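PDB 5FOO: 6-phospho-beta-d glycosidase from Streptococcus pyogenes, which probably hydrolyses 6-phospho-beta-glucosides, as a family 1 glycoside hydrolase, and binds 6-phosphocyclophellitol in its active-site pocket. Local coordinates for residues 132-137 against 172-177; 226-231 against 243-248; 411-416 against 451-456. The protein carries 1 engineered substitution. All coordinates share one frame; numbering follows the deposited sequence.

Contact 1. Residues 132-137 against 172-177; sequences GWESKH and GSYLMQ
Glu134 and Tyr174 meet across a wide backbone gap: their CA atoms, the closest pair between residues 132-137 and 172-177, stand 10.2 Å apart, so long side chains have to bridge it. Glu134 lies in a short 3-10 segment just ahead of helix 136-153, and Tyr174 closes helix 166-174. The direct link is a short hydrogen bond of 2.5 Å in which Tyr174 OH donates to Glu134 OE2. The carboxylate accepts through its anti lone pair, the one turned away from OE1, and its plane stands 83° from that of the ring. OE2 lies at the ring edge, near the ring plane and on the CE1 side, 3.2 Å from Tyr174 CE1. With CG beside the backbone N (chi1 -56°), Glu134 CG lies 3.4 Å from Tyr174 OH, and the extended chain beyond it carries OE2 to the hydroxyl. Glu134 OE1 has a long, weak ion pair with Lys188.

The phenol has a second polar partner. A water donates to Tyr174 OH at 3.0 Å and accepts from Trp133 N at 3.1 Å, which ties the tyrosine to the backbone of the 3-10 turn as well as to the glutamate. Tyr127 of helix 124-130 touches both Glu134 and Tyr174, and Val192 of helix 186-208 packs on the tyrosine. In the order of the chain, the two segments follow the third (112-116) and fourth (159-161) strands of the barrel.

With its proton given to a carboxylate and its oxygen receiving one from water, the hydroxyl of the buried tyrosine is gripped by two partners.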
loop_
_atom_site.group_PDB
_atom_site.type_symbol
_atom_site.label_atom_id
_atom_site.label_comp_id
_atom_site.label_asym_id
_atom_site.label_seq_id
_atom_site.Cartn_x
_atom_site.Cartn_y
_atom_site.Cartn_z
ATOM N N GLY A 132 -2.970 -18.348 -8.516
ATOM C CA GLY A 132 -2.422 -17.215 -7.799
ATOM C C GLY A 132 -2.676 -17.278 -6.307
ATOM O O GLY A 132 -2.501 -18.318 -5.692
ATOM N N TRP A 133 -3.124 -16.161 -5.737
ATOM C CA TRP A 133 -3.464 -16.116 -4.327
ATOM C C TRP A 133 -4.636 -17.050 -3.952
ATOM O O TRP A 133 -4.930 -17.260 -2.754
ATOM C CB TRP A 133 -3.787 -14.674 -3.891
ATOM C CG TRP A 133 -2.604 -13.756 -4.007
ATOM C CD1 TRP A 133 -2.484 -12.711 -4.850
ATOM C CD2 TRP A 133 -1.363 -13.838 -3.284
ATOM N NE1 TRP A 133 -1.268 -12.087 -4.670
ATOM C CE2 TRP A 133 -0.554 -12.757 -3.721
ATOM C CE3 TRP A 133 -0.878 -14.681 -2.299
ATOM C CZ2 TRP A 133 0.716 -12.503 -3.204
ATOM C CZ3 TRP A 133 0.415 -14.439 -1.751
ATOM C CH2 TRP A 133 1.190 -13.359 -2.206
ATOM N N GLU A 134 -5.318 -17.606 -4.954
ATOM C CA GLU A 134 -6.349 -18.619 -4.638
ATOM C C GLU A 134 -5.677 -19.855 -4.137
ATOM O O GLU A 134 -6.315 -20.633 -3.525
ATOM C CB GLU A 134 -7.220 -18.988 -5.839
ATOM C CG GLU A 134 -7.933 -17.829 -6.519
ATOM C CD GLU A 134 -8.240 -18.172 -7.980
ATOM O OE1 GLU A 134 -8.576 -19.326 -8.225
ATOM O OE2 GLU A 134 -8.075 -17.338 -8.860
ATOM N N SER A 135 -4.374 -20.029 -4.348
ATOM C CA SER A 135 -3.741 -21.280 -3.956
ATOM C C SER A 135 -2.886 -21.192 -2.698
ATOM O O SER A 135 -1.954 -20.343 -2.619
ATOM C CB SER A 135 -2.901 -21.795 -5.093
ATOM O OG SER A 135 -1.899 -22.656 -4.586
ATOM N N LYS A 136 -3.139 -22.112 -1.756
ATOM C CA LYS A 136 -2.285 -22.203 -0.561
ATOM C C LYS A 136 -0.873 -22.688 -0.850
ATOM O O LYS A 136 0.062 -22.386 -0.080
ATOM C CB LYS A 136 -2.966 -22.999 0.517
ATOM C CG LYS A 136 -4.263 -22.292 0.983
ATOM C CD LYS A 136 -5.042 -23.104 2.033
ATOM C CE LYS A 136 -6.287 -22.341 2.462
ATOM N NZ LYS A 136 -6.923 -22.982 3.627
ATOM N N HIS A 137 -0.667 -23.345 -1.991
ATOM C CA HIS A 137 0.697 -23.674 -2.431
ATOM C C HIS A 137 1.447 -22.396 -2.832
ATOM O O HIS A 137 2.577 -22.194 -2.438
ATOM C CB HIS A 137 0.692 -24.674 -3.579
ATOM C CG HIS A 137 2.055 -24.947 -4.131
ATOM N ND1 HIS A 137 3.058 -25.519 -3.382
ATOM C CD2 HIS A 137 2.572 -24.734 -5.358
ATOM C CE1 HIS A 137 4.131 -25.665 -4.135
ATOM N NE2 HIS A 137 3.862 -25.183 -5.334
ATOM N N GLY A 172 -9.435 -5.596 -6.584
ATOM C CA GLY A 172 -8.896 -5.430 -7.936
ATOM C C GLY A 172 -8.969 -6.658 -8.819
ATOM O O GLY A 172 -9.460 -6.562 -9.993
ATOM N N SER A 173 -8.497 -7.789 -8.300
ATOM C CA SER A 173 -8.413 -9.010 -9.053
ATOM C C SER A 173 -9.764 -9.762 -9.125
ATOM O O SER A 173 -10.070 -10.432 -10.133
ATOM C CB SER A 173 -7.277 -9.934 -8.504
ATOM O OG SER A 173 -5.969 -9.542 -8.995
ATOM N N TYR A 174 -10.571 -9.672 -8.078
ATOM C CA TYR A 174 -11.707 -10.583 -7.966
ATOM C C TYR A 174 -13.108 -9.957 -7.795
ATOM O O TYR A 174 -14.041 -10.693 -7.738
ATOM C CB TYR A 174 -11.424 -11.627 -6.886
ATOM C CG TYR A 174 -10.237 -12.557 -7.228
ATOM C CD1 TYR A 174 -10.417 -13.641 -8.049
ATOM C CD2 TYR A 174 -8.915 -12.298 -6.750
ATOM C CE1 TYR A 174 -9.368 -14.488 -8.399
ATOM C CE2 TYR A 174 -7.845 -13.160 -7.069
ATOM C CZ TYR A 174 -8.065 -14.261 -7.891
ATOM O OH TYR A 174 -7.049 -15.111 -8.268
ATOM N N LEU A 175 -13.240 -8.626 -7.737
ATOM C CA LEU A 175 -14.561 -7.950 -7.524
ATOM C C LEU A 175 -14.825 -6.796 -8.496
ATOM O O LEU A 175 -15.865 -6.744 -9.100
ATOM C CB LEU A 175 -14.733 -7.434 -6.074
ATOM C CG LEU A 175 -14.829 -8.582 -5.045
ATOM C CD1 LEU A 175 -14.661 -8.081 -3.592
ATOM C CD2 LEU A 175 -16.118 -9.387 -5.175
ATOM N N MET A 176 -13.863 -5.900 -8.681
ATOM C CA MET A 176 -14.108 -4.601 -9.291
ATOM C C MET A 176 -13.347 -4.363 -10.569
ATOM O O MET A 176 -13.339 -3.253 -11.063
ATOM C CB MET A 176 -13.729 -3.500 -8.284
ATOM C CG MET A 176 -14.381 -3.595 -6.902
ATOM S SD MET A 176 -16.122 -3.106 -6.877
ATOM C CE MET A 176 -16.111 -1.304 -7.152
ATOM N N GLN A 177 -12.623 -5.364 -11.054
ATOM C CA GLN A 177 -11.990 -5.327 -12.377
ATOM C C GLN A 177 -10.886 -4.299 -12.632
ATOM O O GLN A 177 -10.797 -3.773 -13.700
ATOM C CB GLN A 177 -13.072 -5.301 -13.475
ATOM C CG GLN A 177 -14.107 -6.385 -13.274
ATOM C CD GLN A 177 -15.178 -6.355 -14.374
ATOM O OE1 GLN A 177 -16.299 -5.948 -14.141
ATOM N NE2 GLN A 177 -14.823 -6.792 -15.547
HETATM O O HOH W 1 -4.256 -14.081 -7.778
#

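Contact 2. Residues 226-231 against 243-248; sequences TPAYPA and FAELWN
A single hydrogen bond crosses between residues 226-231 and 243-248, from Ala228 N to Glu245 OE2, and the CA atoms of these two residues are the nearest pair, at 6.0 Å. The bond from Ala228 N to Glu245 OE2 spans 2.6 Å with an N-H...O angle of 167°, nearly straight. The donor arrives on the anti side of the oxygen, 28° out of the carboxylate plane. A bend at chi2 (-131°), away from a staggered value, turns the carboxylate toward Ala228, and the same oxygen, Glu245 OE2, lies 3.4 Å from Pro227 CA.

Apolar contact sits beside this bond. The methyl groups of Ala228 CB and Ala244 CB meet at 3.8 Å, and Glu245 CG comes equally close to Ala228 CB, so small side chains let helix 235-258 lie close to the strand.

Within the helix, at a wider pi-type turn, Asn248 ND2 donates to Ala244 O at 2.7 Å, a carbonyl that also accepts from Asn248 N.

Strand 228-230 is the outermost strand of a small mixed sheet within this chain. Tyr229 pairs through its backbone with strand 302-305, and Pro230 has no amide hydrogen to offer. The carboxylate gives the amide of Ala228, on the side toward the helix, a partner from the helix, and the short, straight bond is consistent with an ionised Glu245.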
loop_
_atom_site.group_PDB
_atom_site.type_symbol
_atom_site.label_atom_id
_atom_site.label_comp_id
_atom_site.label_asym_id
_atom_site.label_seq_id
_atom_site.Cartn_x
_atom_site.Cartn_y
_atom_site.Cartn_z
ATOM N N THR A 226 -9.347 3.516 6.640
ATOM C CA THR A 226 -10.258 4.605 6.193
ATOM C C THR A 226 -11.684 4.372 6.734
ATOM O O THR A 226 -12.202 3.319 6.547
ATOM C CB THR A 226 -10.227 4.712 4.675
ATOM O OG1 THR A 226 -8.870 4.945 4.238
ATOM C CG2 THR A 226 -11.162 5.861 4.150
ATOM N N PRO A 227 -12.259 5.303 7.519
ATOM C CA PRO A 227 -13.590 5.085 7.966
ATOM C C PRO A 227 -14.600 4.987 6.792
ATOM O O PRO A 227 -14.374 5.606 5.745
ATOM C CB PRO A 227 -13.904 6.349 8.773
ATOM C CG PRO A 227 -12.574 6.842 9.203
ATOM C CD PRO A 227 -11.767 6.611 7.954
ATOM N N ALA A 228 -15.653 4.185 6.976
ATOM C CA ALA A 228 -16.793 4.134 6.016
ATOM C C ALA A 228 -17.882 4.991 6.651
ATOM O O ALA A 228 -18.632 4.521 7.502
ATOM C CB ALA A 228 -17.227 2.695 5.811
ATOM N N TYR A 229 -17.864 6.298 6.359
ATOM C CA TYR A 229 -18.744 7.232 7.065
ATOM C C TYR A 229 -20.191 6.994 6.576
ATOM O O TYR A 229 -20.410 7.007 5.372
ATOM C CB TYR A 229 -18.363 8.706 6.790
ATOM C CG TYR A 229 -17.027 9.164 7.359
ATOM C CD1 TYR A 229 -16.724 9.023 8.733
ATOM C CD2 TYR A 229 -16.116 9.770 6.564
ATOM C CE1 TYR A 229 -15.524 9.492 9.251
ATOM C CE2 TYR A 229 -14.917 10.230 7.051
ATOM C CZ TYR A 229 -14.620 10.093 8.379
ATOM O OH TYR A 229 -13.404 10.548 8.772
ATOM N N PRO A 230 -21.162 6.789 7.504
ATOM C CA PRO A 230 -22.544 6.548 7.077
ATOM C C PRO A 230 -23.147 7.781 6.466
ATOM O O PRO A 230 -22.841 8.880 6.904
ATOM C CB PRO A 230 -23.235 6.216 8.362
ATOM C CG PRO A 230 -22.430 6.930 9.437
ATOM C CD PRO A 230 -21.017 6.731 8.977
ATOM N N ALA A 231 -23.981 7.627 5.435
ATOM C CA ALA A 231 -24.675 8.787 4.864
ATOM C C ALA A 231 -25.551 9.584 5.865
ATOM O O ALA A 231 -25.686 10.815 5.738
ATOM C CB ALA A 231 -25.537 8.365 3.687
ATOM N N PHE A 243 -21.291 -2.775 8.087
ATOM C CA PHE A 243 -20.806 -3.899 7.313
ATOM C C PHE A 243 -19.625 -3.473 6.449
ATOM O O PHE A 243 -18.658 -4.212 6.325
ATOM C CB PHE A 243 -21.901 -4.686 6.526
ATOM C CG PHE A 243 -21.319 -5.853 5.768
ATOM C CD1 PHE A 243 -21.117 -7.081 6.391
ATOM C CD2 PHE A 243 -20.815 -5.675 4.495
ATOM C CE1 PHE A 243 -20.477 -8.105 5.704
ATOM C CE2 PHE A 243 -20.172 -6.730 3.803
ATOM C CZ PHE A 243 -20.004 -7.921 4.402
ATOM N N ALA A 244 -19.651 -2.269 5.883
ATOM C CA ALA A 244 -18.549 -1.844 5.068
ATOM C C ALA A 244 -17.213 -1.799 5.855
ATOM O O ALA A 244 -16.132 -2.082 5.288
ATOM C CB ALA A 244 -18.810 -0.531 4.434
ATOM N N GLU A 245 -17.308 -1.498 7.149
ATOM C CA GLU A 245 -16.107 -1.511 8.024
ATOM C C GLU A 245 -15.692 -2.908 8.280
ATOM O O GLU A 245 -14.512 -3.208 8.159
ATOM C CB GLU A 245 -16.318 -0.753 9.327
ATOM C CG GLU A 245 -16.660 0.699 8.998
ATOM C CD GLU A 245 -15.899 1.747 9.729
ATOM O OE1 GLU A 245 -15.307 1.408 10.741
ATOM O OE2 GLU A 245 -15.925 2.916 9.275
ATOM N N LEU A 246 -16.651 -3.783 8.575
ATOM C CA LEU A 246 -16.298 -5.181 8.846
ATOM C C LEU A 246 -15.430 -5.808 7.765
ATOM O O LEU A 246 -14.465 -6.519 8.086
ATOM C CB LEU A 246 -17.504 -6.097 9.023
ATOM C CG LEU A 246 -18.295 -6.101 10.300
ATOM C CD1 LEU A 246 -19.482 -7.035 10.091
ATOM C CD2 LEU A 246 -17.435 -6.603 11.444
ATOM N N TRP A 247 -15.844 -5.607 6.506
ATOM C CA TRP A 247 -15.160 -6.098 5.341
ATOM C C TRP A 247 -13.899 -5.285 5.016
ATOM O O TRP A 247 -12.829 -5.855 4.932
ATOM C CB TRP A 247 -16.115 -6.153 4.100
ATOM C CG TRP A 247 -15.436 -6.552 2.851
ATOM C CD1 TRP A 247 -15.042 -5.702 1.855
ATOM C CD2 TRP A 247 -15.084 -7.877 2.405
ATOM N NE1 TRP A 247 -14.427 -6.390 0.867
ATOM C CE2 TRP A 247 -14.413 -7.732 1.191
ATOM C CE3 TRP A 247 -15.225 -9.161 2.936
ATOM C CZ2 TRP A 247 -13.934 -8.798 0.489
ATOM C CZ3 TRP A 247 -14.754 -10.215 2.233
ATOM C CH2 TRP A 247 -14.100 -10.038 1.024
ATOM N N ASN A 248 -14.040 -3.995 4.766
ATOM C CA ASN A 248 -12.930 -3.209 4.209
ATOM C C ASN A 248 -11.802 -2.932 5.223
ATOM O O ASN A 248 -10.681 -2.696 4.816
ATOM C CB ASN A 248 -13.394 -1.882 3.570
ATOM C CG ASN A 248 -14.304 -2.111 2.375
ATOM O OD1 ASN A 248 -13.840 -2.470 1.290
ATOM N ND2 ASN A 248 -15.621 -2.000 2.593
#

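Contact 3. Residues 411-416 against 451-456; sequences FGYHVW and YWFKKV. With JAZ (6-phosphocyclophellitol), chain G.
Phe453 alone carries the helix side of this contact, meeting Val415 with a ring face and Tyr413 with a ring atom, and no hydrogen bond crosses between residues 411-416 and 451-456. Val415 CG2 sits over the phenylalanine ring in a CH-pi contact, 4.0 Å from its centroid and only 16° off the normal. The nearest single atom to that methyl, Val415 CG2, is Phe453 CZ at 3.9 Å, so the offset is toward the outer end of the ring. On the tyrosine the geometry is different: Phe453 CE1 lies in the plane of the Tyr413 ring, at its edge, 3.9 Å from Tyr413 CD2. With CG opposite the backbone N (chi1 -174°), Phe453 projects from the helix far enough to span a separation of 9.3 Å between Phe453 CA and Val415 CA. The valine approaches it from the opposite direction.

Strand 410-416 is the eighth strand of the (beta/alpha)8, or TIM, barrel, and helix 448-459 packs on its outer side. Alternation along the strand sorts the side chains: Tyr413 and Val415 point to the helix, while His414 points away; its NE2 is hydrogen-bonded to Ser72. The tyrosine, wedged among apolar side chains that include Leu393 and Leu397 of helix 387-405, has its hydroxyl paired with Asn367.

Further along the chain, Trp416 lines the ligand pocket. One face of its indole meets 6-phosphocyclophellitol, whose C3 is 3.4 Å above the ring plane and displaced toward the rim, nearest Trp416 CZ2. Trp416 NE1 comes within 3.3 Å of the ligand oxygen O15. Tyr432, which is hydrogen-bonded to the ligand, meets the indole edge-to-face.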
loop_
_atom_site.group_PDB
_atom_site.type_symbol
_atom_site.label_atom_id
_atom_site.label_comp_id
_atom_site.label_asym_id
_atom_site.label_seq_id
_atom_site.Cartn_x
_atom_site.Cartn_y
_atom_site.Cartn_z
ATOM N N PHE A 411 4.400 6.896 14.528
ATOM C CA PHE A 411 5.848 7.121 14.573
ATOM C C PHE A 411 6.354 7.619 13.238
ATOM O O PHE A 411 7.565 7.760 13.069
ATOM C CB PHE A 411 6.591 5.838 15.012
ATOM C CG PHE A 411 6.392 4.666 14.077
ATOM C CD1 PHE A 411 7.144 4.550 12.901
ATOM C CD2 PHE A 411 5.421 3.696 14.344
ATOM C CE1 PHE A 411 6.971 3.475 12.020
ATOM C CE2 PHE A 411 5.277 2.590 13.498
ATOM C CZ PHE A 411 6.048 2.490 12.326
ATOM N N GLY A 412 5.471 7.923 12.272
ATOM C CA GLY A 412 5.988 8.402 10.965
ATOM C C GLY A 412 4.981 8.802 9.896
ATOM O O GLY A 412 3.797 8.529 10.048
ATOM N N TYR A 413 5.479 9.430 8.820
ATOM C CA TYR A 413 4.654 9.935 7.723
ATOM C C TYR A 413 5.433 9.809 6.427
ATOM O O TYR A 413 6.553 10.295 6.291
ATOM C CB TYR A 413 4.329 11.371 8.001
ATOM C CG TYR A 413 3.519 12.051 6.932
ATOM C CD1 TYR A 413 2.152 11.817 6.783
ATOM C CD2 TYR A 413 4.106 12.928 6.071
ATOM C CE1 TYR A 413 1.428 12.477 5.823
ATOM C CE2 TYR A 413 3.381 13.575 5.125
ATOM C CZ TYR A 413 2.058 13.351 4.986
ATOM O OH TYR A 413 1.412 14.038 3.972
ATOM N N HIS A 414 4.869 9.074 5.493
ATOM C CA HIS A 414 5.457 8.860 4.195
ATOM C C HIS A 414 4.467 9.462 3.117
ATOM O O HIS A 414 3.319 9.072 3.004
ATOM C CB HIS A 414 5.713 7.345 3.959
ATOM C CG HIS A 414 7.058 6.855 4.398
ATOM N ND1 HIS A 414 7.551 5.625 4.036
ATOM C CD2 HIS A 414 8.038 7.449 5.131
ATOM C CE1 HIS A 414 8.766 5.472 4.535
ATOM N NE2 HIS A 414 9.079 6.573 5.206
ATOM N N VAL A 415 4.981 10.368 2.312
ATOM C CA VAL A 415 4.288 10.943 1.205
ATOM C C VAL A 415 4.279 9.918 0.032
ATOM O O VAL A 415 5.310 9.402 -0.390
ATOM C CB VAL A 415 4.957 12.241 0.718
ATOM C CG1 VAL A 415 4.128 12.798 -0.444
ATOM C CG2 VAL A 415 5.033 13.280 1.831
ATOM N N TRP A 416 3.092 9.671 -0.517
ATOM C CA TRP A 416 2.992 9.080 -1.839
ATOM C C TRP A 416 3.056 10.151 -2.953
ATOM O O TRP A 416 2.133 10.986 -2.985
ATOM C CB TRP A 416 1.742 8.238 -2.005
ATOM C CG TRP A 416 1.866 7.468 -3.283
ATOM C CD1 TRP A 416 1.510 7.877 -4.567
ATOM C CD2 TRP A 416 2.423 6.219 -3.401
ATOM N NE1 TRP A 416 1.869 6.918 -5.478
ATOM C CE2 TRP A 416 2.397 5.869 -4.789
ATOM C CE3 TRP A 416 2.917 5.303 -2.475
ATOM C CZ2 TRP A 416 2.884 4.672 -5.245
ATOM C CZ3 TRP A 416 3.393 4.101 -2.925
ATOM C CH2 TRP A 416 3.364 3.773 -4.285
ATOM N N TYR A 451 10.734 21.168 -1.427
ATOM C CA TYR A 451 11.414 22.128 -0.544
ATOM C C TYR A 451 10.571 22.416 0.671
ATOM O O TYR A 451 11.110 22.607 1.767
ATOM C CB TYR A 451 11.854 23.420 -1.281
ATOM C CG TYR A 451 12.850 23.075 -2.351
ATOM C CD1 TYR A 451 14.155 22.639 -2.022
ATOM C CD2 TYR A 451 12.497 23.129 -3.683
ATOM C CE1 TYR A 451 15.058 22.275 -3.007
ATOM C CE2 TYR A 451 13.368 22.749 -4.669
ATOM C CZ TYR A 451 14.631 22.327 -4.324
ATOM O OH TYR A 451 15.453 21.978 -5.323
ATOM N N TRP A 452 9.261 22.391 0.541
ATOM C CA TRP A 452 8.434 22.562 1.712
ATOM C C TRP A 452 8.580 21.363 2.666
ATOM O O TRP A 452 8.699 21.551 3.914
ATOM C CB TRP A 452 6.987 22.808 1.372
ATOM C CG TRP A 452 6.058 22.767 2.555
ATOM C CD1 TRP A 452 5.684 23.807 3.385
ATOM C CD2 TRP A 452 5.345 21.622 3.002
ATOM N NE1 TRP A 452 4.823 23.337 4.355
ATOM C CE2 TRP A 452 4.602 22.002 4.133
ATOM C CE3 TRP A 452 5.296 20.278 2.567
ATOM C CZ2 TRP A 452 3.803 21.100 4.825
ATOM C CZ3 TRP A 452 4.506 19.385 3.257
ATOM C CH2 TRP A 452 3.750 19.803 4.364
ATOM N N PHE A 453 8.580 20.150 2.111
ATOM C CA PHE A 453 8.577 18.964 2.951
ATOM C C PHE A 453 9.967 18.819 3.570
ATOM O O PHE A 453 10.087 18.333 4.657
ATOM C CB PHE A 453 8.218 17.712 2.134
ATOM C CG PHE A 453 8.058 16.469 2.964
ATOM C CD1 PHE A 453 7.061 16.396 3.900
ATOM C CD2 PHE A 453 8.863 15.368 2.758
ATOM C CE1 PHE A 453 6.887 15.251 4.674
ATOM C CE2 PHE A 453 8.654 14.183 3.462
ATOM C CZ PHE A 453 7.708 14.163 4.462
ATOM N N LYS A 454 11.006 19.245 2.853
ATOM C CA LYS A 454 12.377 19.277 3.367
ATOM C C LYS A 454 12.484 20.024 4.686
ATOM O O LYS A 454 13.121 19.549 5.626
ATOM C CB LYS A 454 13.342 19.870 2.345
ATOM C CG LYS A 454 14.801 19.962 2.812
ATOM C CD LYS A 454 15.635 20.931 1.969
ATOM C CE LYS A 454 17.041 21.052 2.559
ATOM N NZ LYS A 454 17.962 21.571 1.517
ATOM N N LYS A 455 11.861 21.200 4.724
ATOM C CA LYS A 455 11.767 22.006 5.900
ATOM C C LYS A 455 11.074 21.304 7.055
ATOM O O LYS A 455 11.559 21.320 8.184
ATOM C CB LYS A 455 11.033 23.321 5.583
ATOM C CG LYS A 455 11.201 24.351 6.690
ATOM C CD LYS A 455 10.572 25.670 6.312
ATOM C CE LYS A 455 10.724 26.663 7.459
ATOM N NZ LYS A 455 10.412 28.058 7.017
ATOM N N VAL A 456 9.890 20.773 6.792
ATOM C CA VAL A 456 9.148 20.010 7.761
ATOM C C VAL A 456 9.958 18.810 8.347
ATOM O O VAL A 456 9.976 18.617 9.537
ATOM C CB VAL A 456 7.829 19.466 7.166
ATOM C CG1 VAL A 456 7.142 18.558 8.139
ATOM C CG2 VAL A 456 6.892 20.612 6.761
HETATM C C2 JAZ G . -0.978 4.094 -5.898
HETATM C C3 JAZ G . -0.214 3.248 -4.857
HETATM C C4 JAZ G . -1.163 2.735 -3.780
HETATM C C5 JAZ G . -1.890 3.861 -3.059
HETATM C C6 JAZ G . -2.557 4.786 -4.053
HETATM C C7 JAZ G . -1.598 5.265 -5.144
HETATM C C8 JAZ G . -2.232 6.313 -6.056
HETATM O O9 JAZ G . -3.325 5.688 -6.722
HETATM P P10 JAZ G . -3.716 6.173 -8.183
HETATM O O11 JAZ G . -4.839 5.274 -8.563
HETATM O O12 JAZ G . -2.533 6.275 -9.052
HETATM O O13 JAZ G . -4.165 7.561 -8.031
HETATM O O14 JAZ G . -3.716 4.147 -4.605
HETATM O O15 JAZ G . -0.080 4.636 -6.873
HETATM O O16 JAZ G . 0.331 2.151 -5.548
HETATM O O17 JAZ G . -0.454 1.933 -2.851
#

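Contact 3 is fully buried and wholly apolar between its segments, joining the eighth barrel strand to the helix outside it, while Trp416 of the same segment meets the ligand. Contacts 1 and 2 are only partly buried, and each turns on a glutamate accepting a short hydrogen bond: from a phenol between two loop-and-helix segments in contact 1, from a backbone amide at the edge of a small sheet in contact 2. These two are neighbours, with Leu175 CD1 4.2 Å from Trp247 CZ2. Contact 3 stands apart, its centre about 34 Å from that of contact 1, on the opposite side of the chain's centre, and about 28 Å from that of contact 2.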